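PDB 1ODO: putative cytochrome P450 154A1 from Streptomyces coelicolor, which belongs to the cytochrome P450 family and carries a haem whose iron, in this crystal, is coordinated by 4-phenyl-1H-imidazole. Local coordinates for residues V174-T178 / P391-S395; F167-V171 / I240-E245; Q39-S44 / E313-S318. All blocks are in the same frame, centred on the assembly; numbering follows the deposited sequence.

Interactions 1 and 2 are neighbours on helix 161-175: residues 167-171 cross helix 229-244 on the side of the haem where 4-phenyl-1H-imidazole binds, and a turn further on residues 174-178 meet the loop 391-395. Their centres lie about 13 Å apart, and they touch where Phe175 CE1 comes 3.8 Å from Glu245 CB. Interaction 3 belongs to the mixed beta sheet, its centre about 17 Å from that of interaction 1 and about 25 Å from that of interaction 2. Along the chain the segments run 39-44, 167-171, 174-178, 240-245, 313-318, 391-395. Interactions 1 and 2 both contribute residues to the 4-phenyl-1H-imidazole pocket, while interaction 3 pairs neighbouring strands of the sheet that are far apart in the sequence.

Interaction 1: residues V174-T178 / P391-S395; sequences VFDTT and PSLIS
Ser392 hands its hydroxyl hydrogen to the backbone of Phe175: OG lies 2.7 Å from Phe175 O, in the plane of that carbonyl. Ser392 OG also accepts from Ile394 N at 3.0 Å. It takes a further bond from Ser395 N, 2.9 Å from Ser392 OG, so that an ST turn is combined with an ST motif. With OG anti to the backbone N (chi1 -180°), one hydroxyl thus folds the loop and ties it to the end of helix 161-175. A second tie runs in the same sense, Leu393 N donating to Thr177 OG1 at 2.9 Å, 153° at the hydrogen; that hydroxyl is also bonded to Pro12 O.

Packing against the Phe175 ring fills in beside these bonds. Ile394 CG2 meets the ring at its edge, 3.8 Å from Phe175 CD2, and Ser395 OG approaches the same CD2 obliquely, a tight 3.0 Å away. Further out, Asp176 OD1 closes an Asx turn with Thr178 N and takes the Thr178 hydroxyl on its syn side, shaping the chain as it leaves the helix. Trp81 packs edge-to-face with Phe175, and the ring touches 4-phenyl-1H-imidazole. Two hydrogen bonds cross the contact, each through a hydroxyl bonded at least twice, so they probably help to place Phe175, a residue of the 4-phenyl-1H-imidazole pocket.

Interaction 2: residues F167-V171 / I240-E245; sequences FRALV and ISAGYE. With PIM (4-phenyl-1H-imidazole), chain C; HEM (protoporphyrin IX containing Fe), chain B.
Ser241 O is gripped from its own helix by Glu245 N at 3.1 Å and, weakly, by Tyr244 N, while Val171 CG1 of the crossing helix comes up against Ser241 O at 3.6 Å. Val171 is wedged into helix 229-244 where it ends: with CG1 anti to the backbone N (chi1 173°), that methyl meets Glu245 CG in the modelled conformer, and CG2 rests against the CB of Tyr244 and the CA of Ser241. The two helix segments cross nearly at a right angle, 94°, with their axes 9.8 Å apart.

A turn back along helix 161-175, Phe167 works on two neighbours at once. Its CB sits over one face of the Tyr244 ring, offset toward the rim, with Tyr244 CE2 at 3.7 Å. The Phe167 ring turns its edge to the Tyr244 face in an offset edge-to-face pair, planes at 62°. Ile240 CG2 lies over a face of Phe167, 4.2 Å from the ring centroid. Arg168 CG comes to the edge of the Tyr244 ring, in its plane, and the tyrosine hydroxyl is bonded to Arg164 O.

Residues 242-245, Ala-Gly-Tyr-Glu, followed by Thr246, fit the signature of the P450 helix I, whose regular winding is interrupted beside the haem; here Glu245 leaves helical geometry. In the conformer given, Glu245 OE2 is hydrogen-bonded to Tyr146 OH. On the haem side of the same helix, Ala242 CB packs on the porphyrin, 3.5 Å from HEM C1B, and Ser241 CB touches the phenyl ring of 4-phenyl-1H-imidazole. The imidazole N3 binds the iron at 2.3 Å. Helix 181-204 packs on Phe167 and Ile240, and Ile150 and Ile153 of helix 147-157 meet Tyr244.

Interaction 3: residues Q39-S44 / E313-S318; sequences QAWSVS and EPILAS
Strands 39-43 and 314-317 run parallel, their short axes at 39°, and pair Trp41 with Ile315, Ser42 with Leu316 and Val43 with Ala317. The ladder is carried by Trp41 N to Pro314 O (3.0 Å), Leu316 N to Trp41 O (2.7 Å) and Val43 N to Leu316 O, and Ser318 N extends it to Val43 O just before helix 319-322.

At one end the Trp41 indole reaches past the strand to Glu313: NE1 donates to OE1 at 3.0 Å and a nearly straight 172°. The oxygen lies in the indole plane, yet the N-H meets Glu313 OE1 from above the carboxylate plane. OE1 also accepts from Ala310 N. At this same end Ala40 CB and Pro314 CB are squeezed to 3.4 Å. At the other end Ser42 OG and Ser318 OG share a hydrogen bond of 2.7 Å; Ser42 OG stands anti to its backbone N (chi1 155°), and Ser318 OG is bonded to His291 too.

Between these ends, Val43 CG2 and Ile315 CG2 lie side by side on the face that also carries Trp41, with helix 46-52 packed on Val43. Leu316 lies on the other face, with Ser42, and touches Leu10, Val35 and Leu294. This is the central parallel pair of the large mixed sheet of this P450, and polar side-chain bonds at both ends probably help the backbone ladder to fix the register.

Interaction 1: residues V174-T178 / P391-S395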
loop_
_atom_site.group_PDB
_atom_site.type_symbol
_atom_site.label_atom_id
_atom_site.label_comp_id
_atom_site.label_asym_id
_atom_site.label_seq_id
_atom_site.Cartn_x
_atom_site.Cartn_y
_atom_site.Cartn_z
ATOM N N VAL A 174 7.923 9.291 -0.700
ATOM C CA VAL A 174 8.098 8.231 0.290
ATOM C C VAL A 174 8.247 6.865 -0.380
ATOM O O VAL A 174 8.969 5.998 0.119
ATOM C CB VAL A 174 6.915 8.196 1.287
ATOM C CG1 VAL A 174 7.026 6.973 2.196
ATOM C CG2 VAL A 174 6.915 9.471 2.129
ATOM N N PHE A 175 7.573 6.680 -1.512
ATOM C CA PHE A 175 7.647 5.414 -2.237
ATOM C C PHE A 175 8.658 5.417 -3.384
ATOM O O PHE A 175 8.857 4.397 -4.043
ATOM C CB PHE A 175 6.268 5.021 -2.777
ATOM C CG PHE A 175 5.304 4.590 -1.708
ATOM C CD1 PHE A 175 4.657 5.532 -0.915
ATOM C CD2 PHE A 175 5.064 3.241 -1.476
ATOM C CE1 PHE A 175 3.781 5.135 0.095
ATOM C CE2 PHE A 175 4.192 2.832 -0.469
ATOM C CZ PHE A 175 3.548 3.783 0.319
ATOM N N ASP A 176 9.296 6.559 -3.620
ATOM C CA ASP A 176 10.283 6.668 -4.692
ATOM C C ASP A 176 11.611 6.069 -4.233
ATOM O O ASP A 176 12.431 6.755 -3.623
ATOM C CB ASP A 176 10.495 8.134 -5.066
ATOM C CG ASP A 176 11.339 8.296 -6.309
ATOM O OD1 ASP A 176 12.078 7.348 -6.653
ATOM O OD2 ASP A 176 11.267 9.372 -6.934
ATOM N N THR A 177 11.831 4.795 -4.538
ATOM C CA THR A 177 13.063 4.131 -4.138
ATOM C C THR A 177 14.281 4.431 -5.010
ATOM O O THR A 177 15.319 3.783 -4.866
ATOM C CB THR A 177 12.852 2.601 -4.046
ATOM O OG1 THR A 177 12.275 2.120 -5.262
ATOM C CG2 THR A 177 11.912 2.263 -2.885
ATOM N N THR A 178 14.159 5.406 -5.909
ATOM C CA THR A 178 15.274 5.773 -6.782
ATOM C C THR A 178 16.008 6.986 -6.195
ATOM O O THR A 178 17.074 7.368 -6.672
ATOM C CB THR A 178 14.808 6.129 -8.224
ATOM O OG1 THR A 178 14.063 7.356 -8.209
ATOM C CG2 THR A 178 13.930 5.013 -8.791
ATOM N N PRO A 391 8.317 3.992 -10.947
ATOM C CA PRO A 391 9.689 3.684 -10.521
ATOM C C PRO A 391 9.782 3.420 -9.023
ATOM O O PRO A 391 10.149 4.304 -8.250
ATOM C CB PRO A 391 10.467 4.936 -10.934
ATOM C CG PRO A 391 9.637 5.516 -12.047
ATOM C CD PRO A 391 8.246 5.347 -11.516
ATOM N N SER A 392 9.450 2.198 -8.614
ATOM C CA SER A 392 9.500 1.848 -7.204
ATOM C C SER A 392 9.618 0.347 -6.973
ATOM O O SER A 392 8.995 -0.458 -7.673
ATOM C CB SER A 392 8.242 2.363 -6.498
ATOM O OG SER A 392 8.260 2.044 -5.114
ATOM N N LEU A 393 10.427 -0.014 -5.985
ATOM C CA LEU A 393 10.640 -1.408 -5.630
ATOM C C LEU A 393 9.471 -1.810 -4.726
ATOM O O LEU A 393 9.178 -2.989 -4.549
ATOM C CB LEU A 393 11.965 -1.544 -4.876
ATOM C CG LEU A 393 12.307 -2.874 -4.198
ATOM C CD1 LEU A 393 12.392 -3.987 -5.236
ATOM C CD2 LEU A 393 13.638 -2.729 -3.470
ATOM N N ILE A 394 8.797 -0.806 -4.170
ATOM C CA ILE A 394 7.662 -1.040 -3.282
ATOM C C ILE A 394 6.308 -0.919 -3.988
ATOM O O ILE A 394 5.535 -1.877 -4.021
ATOM C CB ILE A 394 7.704 -0.060 -2.082
ATOM C CG1 ILE A 394 9.023 -0.243 -1.318
ATOM C CG2 ILE A 394 6.517 -0.309 -1.156
ATOM C CD1 ILE A 394 9.215 0.723 -0.170
ATOM N N SER A 395 6.022 0.253 -4.552
ATOM C CA SER A 395 4.752 0.470 -5.250
ATOM C C SER A 395 4.654 -0.281 -6.572
ATOM O O SER A 395 5.611 -0.321 -7.343
ATOM C CB SER A 395 4.536 1.964 -5.506
ATOM O OG SER A 395 4.380 2.663 -4.287
#

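Interaction 2: residues F167-V171 / I240-E245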
loop_
_atom_site.group_PDB
_atom_site.type_symbol
_atom_site.label_atom_id
_atom_site.label_comp_id
_atom_site.label_asym_id
_atom_site.label_seq_id
_atom_site.Cartn_x
_atom_site.Cartn_y
_atom_site.Cartn_z
ATOM N N PHE A 167 0.407 17.412 0.086
ATOM C CA PHE A 167 0.951 16.104 0.441
ATOM C C PHE A 167 1.267 15.206 -0.752
ATOM O O PHE A 167 2.108 14.320 -0.656
ATOM C CB PHE A 167 -0.020 15.355 1.364
ATOM C CG PHE A 167 -0.193 15.989 2.715
ATOM C CD1 PHE A 167 -1.287 16.803 2.983
ATOM C CD2 PHE A 167 0.756 15.789 3.713
ATOM C CE1 PHE A 167 -1.436 17.414 4.230
ATOM C CE2 PHE A 167 0.619 16.397 4.966
ATOM C CZ PHE A 167 -0.480 17.211 5.222
ATOM N N ARG A 168 0.594 15.442 -1.873
ATOM C CA ARG A 168 0.789 14.643 -3.080
ATOM C C ARG A 168 2.210 14.289 -3.521
ATOM O O ARG A 168 2.570 13.108 -3.569
ATOM C CB ARG A 168 0.035 15.294 -4.241
ATOM C CG ARG A 168 -1.468 15.342 -4.010
ATOM C CD ARG A 168 -2.171 16.162 -5.068
ATOM N NE ARG A 168 -2.008 15.601 -6.403
ATOM C CZ ARG A 168 -2.444 16.193 -7.511
ATOM N NH1 ARG A 168 -3.061 17.367 -7.435
ATOM N NH2 ARG A 168 -2.273 15.613 -8.693
ATOM N N ALA A 169 3.015 15.291 -3.854
ATOM C CA ALA A 169 4.385 15.033 -4.292
ATOM C C ALA A 169 5.260 14.427 -3.201
ATOM O O ALA A 169 6.180 13.656 -3.483
ATOM C CB ALA A 169 5.021 16.326 -4.807
ATOM N N LEU A 170 4.967 14.779 -1.954
ATOM C CA LEU A 170 5.732 14.277 -0.820
ATOM C C LEU A 170 5.455 12.810 -0.509
ATOM O O LEU A 170 6.375 12.051 -0.191
ATOM C CB LEU A 170 5.455 15.154 0.401
ATOM C CG LEU A 170 5.784 16.632 0.156
ATOM C CD1 LEU A 170 5.496 17.446 1.407
ATOM C CD2 LEU A 170 7.251 16.770 -0.240
ATOM N N VAL A 171 4.194 12.401 -0.588
ATOM C CA VAL A 171 3.871 11.008 -0.308
ATOM C C VAL A 171 4.456 10.171 -1.441
ATOM O O VAL A 171 4.897 9.040 -1.229
ATOM C CB VAL A 171 2.353 10.791 -0.202
ATOM C CG1 VAL A 171 2.047 9.299 -0.085
ATOM C CG2 VAL A 171 1.828 11.518 1.020
ATOM N N ILE A 240 -1.814 9.558 6.523
ATOM C CA ILE A 240 -1.925 10.386 5.331
ATOM C C ILE A 240 -1.240 9.710 4.144
ATOM O O ILE A 240 -1.788 9.679 3.043
ATOM C CB ILE A 240 -1.309 11.784 5.568
ATOM C CG1 ILE A 240 -2.189 12.558 6.554
ATOM C CG2 ILE A 240 -1.172 12.539 4.244
ATOM C CD1 ILE A 240 -1.629 13.888 6.975
ATOM N N SER A 241 -0.051 9.156 4.363
ATOM C CA SER A 241 0.668 8.489 3.281
ATOM C C SER A 241 -0.110 7.281 2.770
ATOM O O SER A 241 -0.186 7.041 1.564
ATOM C CB SER A 241 2.049 8.035 3.753
ATOM O OG SER A 241 2.864 9.142 4.089
ATOM N N ALA A 242 -0.691 6.519 3.692
ATOM C CA ALA A 242 -1.459 5.338 3.318
ATOM C C ALA A 242 -2.687 5.703 2.489
ATOM O O ALA A 242 -3.081 4.963 1.590
ATOM C CB ALA A 242 -1.879 4.581 4.567
ATOM N N GLY A 243 -3.291 6.847 2.788
ATOM C CA GLY A 243 -4.465 7.261 2.044
ATOM C C GLY A 243 -4.171 7.919 0.707
ATOM O O GLY A 243 -4.999 7.882 -0.200
ATOM N N TYR A 244 -2.990 8.515 0.574
ATOM C CA TYR A 244 -2.606 9.186 -0.668
ATOM C C TYR A 244 -1.926 8.349 -1.750
ATOM O O TYR A 244 -1.918 8.736 -2.921
ATOM C CB TYR A 244 -1.671 10.354 -0.364
ATOM C CG TYR A 244 -2.346 11.671 -0.071
ATOM C CD1 TYR A 244 -3.112 11.851 1.080
ATOM C CD2 TYR A 244 -2.183 12.751 -0.932
ATOM C CE1 TYR A 244 -3.696 13.080 1.366
ATOM C CE2 TYR A 244 -2.762 13.979 -0.659
ATOM C CZ TYR A 244 -3.514 14.140 0.489
ATOM O OH TYR A 244 -4.070 15.366 0.758
ATOM N N GLU A 245 -1.407 7.202 -1.330
ATOM C CA GLU A 245 -0.729 6.265 -2.208
ATOM C C GLU A 245 -1.316 4.885 -1.943
ATOM O O GLU A 245 -2.221 4.733 -1.127
ATOM C CB GLU A 245 0.772 6.253 -1.914
ATOM C CG GLU A 245 1.578 7.169 -2.808
ATOM C CD GLU A 245 1.476 6.770 -4.263
ATOM O OE1 GLU A 245 1.871 5.634 -4.596
ATOM O OE2 GLU A 245 0.996 7.586 -5.074
HETATM N N1 PIM C . 0.539 2.476 2.825
HETATM C C2 PIM C . -0.599 1.687 2.785
HETATM N N3 PIM C . -0.699 1.092 3.864
HETATM C C4 PIM C . 0.301 1.413 4.666
HETATM C C5 PIM C . 1.095 2.284 4.035
HETATM C C6 PIM C . 2.357 2.969 4.484
HETATM C C7 PIM C . 2.669 4.252 3.927
HETATM C C8 PIM C . 3.881 4.917 4.355
HETATM C C9 PIM C . 4.711 4.275 5.307
HETATM C C10 PIM C . 4.391 3.004 5.854
HETATM C C11 PIM C . 3.189 2.375 5.411
HETATM C CHA HEM B . -0.196 -1.546 6.956
HETATM C CHB HEM B . -3.483 1.966 6.721
HETATM C CHC HEM B . -4.403 0.807 2.125
HETATM C CHD HEM B . -1.104 -2.677 2.370
HETATM C C1A HEM B . -1.011 -0.501 7.321
HETATM C C2A HEM B . -1.050 0.145 8.629
HETATM C C3A HEM B . -1.960 1.127 8.563
HETATM C C4A HEM B . -2.524 1.123 7.220
HETATM C CMA HEM B . -2.369 2.110 9.674
HETATM C CAA HEM B . -0.173 -0.267 9.831
HETATM C CBA HEM B . -0.811 -1.443 10.594
HETATM C CGA HEM B . -0.023 -1.949 11.801
HETATM O O1A HEM B . 1.253 -1.923 11.686
HETATM O O2A HEM B . -0.648 -2.350 12.781
HETATM C C1B HEM B . -4.015 1.969 5.458
HETATM C C2B HEM B . -5.026 2.904 4.997
HETATM C C3B HEM B . -5.291 2.582 3.699
HETATM C C4B HEM B . -4.454 1.456 3.350
HETATM C CMB HEM B . -5.642 4.027 5.856
HETATM C CAB HEM B . -6.279 3.245 2.719
HETATM C CBB HEM B . -7.758 3.105 3.115
HETATM C C1C HEM B . -3.580 -0.261 1.795
HETATM C C2C HEM B . -3.556 -0.905 0.473
HETATM C C3C HEM B . -2.624 -1.883 0.538
HETATM C C4C HEM B . -2.081 -1.853 1.880
HETATM C CMC HEM B . -4.465 -0.463 -0.716
HETATM C CAC HEM B . -2.134 -2.894 -0.532
HETATM C CBC HEM B . -3.210 -3.632 -1.337
HETATM C C1D HEM B . -0.559 -2.683 3.624
HETATM C C2D HEM B . 0.487 -3.566 4.085
HETATM C C3D HEM B . 0.752 -3.245 5.373
HETATM C C4D HEM B . -0.142 -2.165 5.724
HETATM C CMD HEM B . 1.159 -4.651 3.219
HETATM C CAD HEM B . 1.823 -3.892 6.265
HETATM C CBD HEM B . 1.592 -5.331 6.737
HETATM C CGD HEM B . 2.817 -5.733 7.531
HETATM O O1D HEM B . 3.593 -6.565 7.047
HETATM O O2D HEM B . 2.987 -5.148 8.626
HETATM N NA HEM B . -1.922 0.109 6.493
HETATM N NB HEM B . -3.675 1.096 4.430
HETATM N NC HEM B . -2.676 -0.862 2.635
HETATM N ND HEM B . -0.939 -1.814 4.643
HETATM FE FE HEM B . -2.301 -0.388 4.554
#

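Interaction 3: residues Q39-S44 / E313-S318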
loop_
_atom_site.group_PDB
_atom_site.type_symbol
_atom_site.label_atom_id
_atom_site.label_comp_id
_atom_site.label_asym_id
_atom_site.label_seq_id
_atom_site.Cartn_x
_atom_site.Cartn_y
_atom_site.Cartn_z
ATOM N N GLN A 39 21.100 -5.376 3.630
ATOM C CA GLN A 39 20.880 -6.784 3.318
ATOM C C GLN A 39 19.848 -7.382 4.264
ATOM O O GLN A 39 19.880 -7.146 5.473
ATOM C CB GLN A 39 22.186 -7.574 3.407
ATOM C CG GLN A 39 23.237 -7.165 2.380
ATOM C CD GLN A 39 23.897 -5.842 2.712
ATOM O OE1 GLN A 39 24.545 -5.704 3.748
ATOM N NE2 GLN A 39 23.739 -4.861 1.829
ATOM N N ALA A 40 18.930 -8.159 3.706
ATOM C CA ALA A 40 17.893 -8.777 4.516
ATOM C C ALA A 40 17.378 -10.050 3.879
ATOM O O ALA A 40 17.641 -10.335 2.709
ATOM C CB ALA A 40 16.736 -7.804 4.701
ATOM N N TRP A 41 16.629 -10.811 4.663
ATOM C CA TRP A 41 16.064 -12.053 4.176
ATOM C C TRP A 41 14.723 -11.788 3.511
ATOM O O TRP A 41 13.761 -11.416 4.182
ATOM C CB TRP A 41 15.835 -13.035 5.325
ATOM C CG TRP A 41 17.082 -13.635 5.882
ATOM C CD1 TRP A 41 17.735 -13.259 7.020
ATOM C CD2 TRP A 41 17.816 -14.739 5.341
ATOM N NE1 TRP A 41 18.829 -14.068 7.227
ATOM C CE2 TRP A 41 18.903 -14.985 6.212
ATOM C CE3 TRP A 41 17.658 -15.548 4.207
ATOM C CZ2 TRP A 41 19.832 -16.011 5.985
ATOM C CZ3 TRP A 41 18.584 -16.571 3.979
ATOM C CH2 TRP A 41 19.657 -16.790 4.869
ATOM N N SER A 42 14.663 -11.940 2.192
ATOM C CA SER A 42 13.409 -11.728 1.483
ATOM C C SER A 42 12.711 -13.070 1.642
ATOM O O SER A 42 13.300 -14.108 1.355
ATOM C CB SER A 42 13.638 -11.472 -0.005
ATOM O OG SER A 42 12.478 -11.839 -0.745
ATOM N N VAL A 43 11.474 -13.059 2.122
ATOM C CA VAL A 43 10.736 -14.301 2.303
ATOM C C VAL A 43 9.518 -14.279 1.387
ATOM O O VAL A 43 8.716 -13.346 1.445
ATOM C CB VAL A 43 10.266 -14.464 3.768
ATOM C CG1 VAL A 43 9.444 -15.736 3.915
ATOM C CG2 VAL A 43 11.469 -14.498 4.702
ATOM N N SER A 44 9.381 -15.291 0.532
ATOM C CA SER A 44 8.240 -15.339 -0.377
ATOM C C SER A 44 7.409 -16.620 -0.284
ATOM O O SER A 44 6.508 -16.838 -1.091
ATOM C CB SER A 44 8.690 -15.081 -1.826
ATOM O OG SER A 44 9.734 -15.954 -2.221
ATOM N N GLU A 313 19.082 -9.961 12.438
ATOM C CA GLU A 313 19.087 -9.821 10.981
ATOM C C GLU A 313 17.708 -9.392 10.488
ATOM O O GLU A 313 16.687 -9.779 11.063
ATOM C CB GLU A 313 19.519 -11.129 10.312
ATOM C CG GLU A 313 20.964 -11.499 10.604
ATOM C CD GLU A 313 21.462 -12.661 9.765
ATOM O OE1 GLU A 313 20.672 -13.589 9.488
ATOM O OE2 GLU A 313 22.654 -12.655 9.398
ATOM N N PRO A 314 17.660 -8.576 9.419
ATOM C CA PRO A 314 16.387 -8.097 8.869
ATOM C C PRO A 314 15.623 -9.126 8.054
ATOM O O PRO A 314 16.205 -10.053 7.487
ATOM C CB PRO A 314 16.798 -6.893 8.008
ATOM C CG PRO A 314 18.169 -6.529 8.513
ATOM C CD PRO A 314 18.784 -7.869 8.788
ATOM N N ILE A 315 14.311 -8.922 7.985
ATOM C CA ILE A 315 13.406 -9.801 7.253
ATOM C C ILE A 315 12.502 -8.939 6.382
ATOM O O ILE A 315 11.800 -8.060 6.884
ATOM C CB ILE A 315 12.534 -10.613 8.225
ATOM C CG1 ILE A 315 13.421 -11.533 9.063
ATOM C CG2 ILE A 315 11.475 -11.403 7.452
ATOM C CD1 ILE A 315 12.699 -12.203 10.221
ATOM N N LEU A 316 12.530 -9.191 5.079
ATOM C CA LEU A 316 11.718 -8.443 4.124
ATOM C C LEU A 316 10.569 -9.295 3.590
ATOM O O LEU A 316 10.795 -10.274 2.887
ATOM C CB LEU A 316 12.589 -7.988 2.950
ATOM C CG LEU A 316 11.906 -7.149 1.866
ATOM C CD1 LEU A 316 11.703 -5.719 2.366
ATOM C CD2 LEU A 316 12.773 -7.158 0.611
ATOM N N ALA A 317 9.338 -8.925 3.920
ATOM C CA ALA A 317 8.183 -9.682 3.450
ATOM C C ALA A 317 7.951 -9.336 1.983
ATOM O O ALA A 317 7.651 -8.188 1.654
ATOM C CB ALA A 317 6.950 -9.332 4.280
ATOM N N SER A 318 8.109 -10.325 1.106
ATOM C CA SER A 318 7.917 -10.126 -0.332
ATOM C C SER A 318 6.548 -10.678 -0.732
ATOM O O SER A 318 6.428 -11.761 -1.308
ATOM C CB SER A 318 9.046 -10.821 -1.100
ATOM O OG SER A 318 10.289 -10.187 -0.826
#